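Local coordinates for neurotrypsin (Mus musculus, PDB 6H8M), which plays a role in neuronal plasticity as a secreted brain serine protease, its proteolysis perhaps serving learning and memory (here its third scavenger receptor cysteine-rich domain), at residues V19-N24 with P67-N72. Residues are numbered along the deposited sequence; the frame is centred on the assembly and turned at random.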
# COMPACT_ATOMS: atom_id res chain seq x y z
N VAL A 19 -0.50 -2.77 3.85
CA VAL A 19 -1.27 -3.02 2.61
C VAL A 19 -0.93 -4.39 2.06
O VAL A 19 0.25 -4.70 1.91
CB VAL A 19 -0.97 -1.95 1.54
CG1 VAL A 19 -1.90 -2.27 0.36
CG2 VAL A 19 -1.25 -0.56 2.09
N GLU A 20 -1.96 -5.25 1.87
CA GLU A 20 -1.76 -6.50 1.18
C GLU A 20 -2.64 -6.51 -0.06
O GLU A 20 -3.79 -6.01 -0.06
CB GLU A 20 -1.98 -7.70 2.12
CG GLU A 20 -0.92 -7.68 3.24
CD GLU A 20 -0.73 -8.87 4.11
OE1 GLU A 20 0.34 -8.94 4.78
OE2 GLU A 20 -1.65 -9.69 4.10
N VAL A 21 -2.11 -7.11 -1.13
CA VAL A 21 -2.82 -7.15 -2.38
C VAL A 21 -2.78 -8.58 -2.91
O VAL A 21 -1.83 -9.32 -2.65
CB VAL A 21 -2.20 -6.19 -3.40
CG1 VAL A 21 -2.08 -4.81 -2.82
CG2 VAL A 21 -0.81 -6.66 -3.80
N PHE A 22 -3.85 -8.99 -3.60
CA PHE A 22 -4.00 -10.36 -4.03
C PHE A 22 -3.75 -10.42 -5.54
O PHE A 22 -4.47 -9.83 -6.32
CB PHE A 22 -5.40 -10.90 -3.74
CG PHE A 22 -5.54 -12.38 -4.00
CD1 PHE A 22 -5.14 -13.28 -3.03
CD2 PHE A 22 -5.99 -12.89 -5.23
CE1 PHE A 22 -5.24 -14.64 -3.24
CE2 PHE A 22 -6.09 -14.27 -5.43
CZ PHE A 22 -5.72 -15.13 -4.44
N VAL A 23 -2.66 -11.09 -5.90
CA VAL A 23 -2.09 -11.11 -7.28
C VAL A 23 -1.55 -12.52 -7.50
O VAL A 23 -0.89 -13.04 -6.62
CB VAL A 23 -0.94 -10.10 -7.39
CG1 VAL A 23 -0.34 -10.07 -8.78
CG2 VAL A 23 -1.39 -8.68 -7.08
N ASN A 24 -1.76 -13.11 -8.68
CA ASN A 24 -1.15 -14.38 -9.00
C ASN A 24 -1.43 -15.43 -7.93
O ASN A 24 -0.55 -16.17 -7.55
CB ASN A 24 0.35 -14.16 -9.22
CG ASN A 24 0.60 -13.45 -10.54
OD1 ASN A 24 -0.19 -13.56 -11.44
ND2 ASN A 24 1.66 -12.68 -10.61
N PRO A 67 5.01 -13.10 -1.06
CA PRO A 67 5.56 -12.30 -2.14
C PRO A 67 5.48 -10.82 -1.83
O PRO A 67 4.57 -10.38 -1.11
CB PRO A 67 4.74 -12.62 -3.39
CG PRO A 67 3.76 -13.68 -2.96
CD PRO A 67 3.81 -13.84 -1.46
N ILE A 68 6.43 -10.09 -2.38
CA ILE A 68 6.32 -8.64 -2.50
C ILE A 68 5.88 -8.35 -3.92
O ILE A 68 6.62 -8.59 -4.85
CB ILE A 68 7.62 -7.95 -2.12
CG1 ILE A 68 8.06 -8.39 -0.72
CG2 ILE A 68 7.49 -6.43 -2.25
CD1 ILE A 68 9.43 -7.83 -0.35
N HIS A 69 4.61 -8.03 -4.09
CA HIS A 69 3.99 -8.03 -5.42
C HIS A 69 4.38 -6.80 -6.22
O HIS A 69 4.41 -6.91 -7.49
CB HIS A 69 2.48 -8.11 -5.33
CG HIS A 69 1.97 -9.45 -5.01
ND1 HIS A 69 2.44 -10.56 -5.66
CD2 HIS A 69 0.96 -9.86 -4.20
CE1 HIS A 69 1.77 -11.62 -5.25
NE2 HIS A 69 0.83 -11.21 -4.33
N MET A 70 4.56 -5.65 -5.56
CA MET A 70 4.82 -4.43 -6.31
C MET A 70 5.94 -3.68 -5.58
O MET A 70 5.99 -3.69 -4.33
CB MET A 70 3.57 -3.54 -6.44
CG MET A 70 2.32 -4.30 -6.81
SD MET A 70 0.76 -3.33 -6.67
CE MET A 70 -0.34 -4.38 -7.62
N ASP A 71 6.81 -3.06 -6.38
CA ASP A 71 8.15 -2.55 -6.01
C ASP A 71 8.19 -1.03 -6.12
O ASP A 71 8.78 -0.37 -5.23
CB ASP A 71 9.26 -3.05 -6.95
CG ASP A 71 9.71 -4.48 -6.73
OD1 ASP A 71 10.10 -4.80 -5.57
OD2 ASP A 71 9.64 -5.27 -7.72
N ASN A 72 7.57 -0.47 -7.17
CA ASN A 72 7.62 0.95 -7.39
C ASN A 72 6.38 1.42 -8.12
O ASN A 72 6.38 1.58 -9.32
CB ASN A 72 8.82 1.38 -8.25
CG ASN A 72 9.84 2.17 -7.45
OD1 ASN A 72 9.74 3.39 -7.34
ND2 ASN A 72 10.80 1.47 -6.88
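His69 lays its imidazole flat against Val23, whose CB stands 3.6 Å from the ring centroid and only 4° off the ring normal, a nearly ideal CH-pi contact. The valine has CG1 anti to its backbone N (chi1 -180°), which leaves CG2 beside that nitrogen and above the CG-CD2 side of the ring, 3.9 Å from His69 CD2. At the ring's edge, near its plane, Val21 O lies 3.2 Å from His69 CD2, and Val21 CG2 closes on the same carbon at 3.7 Å. The example illustrates how a histidine can be fixed by both face and edge: its NE2 also hydrogen-bonds the carbonyl of Gln26, which limits rotation of the ring. With an alanine in place of His69, Val23 CB would probably face a gap and the Gln26 carbonyl lack this donor. This tight pair is partly exposed, next to exposed Asn24; the looser contacts lie on the buried side, where Met70 CE merely approaches Val21 CG2 and Val23 CG2, each at 4.5 Å. Within the SRCR fold, strands 18-23 and 68-74 flank strand 26-30; their short segments run at 83° and approach within 8.2 Å, the imidazole lying between them and bonded to the first residue of strand 26-30.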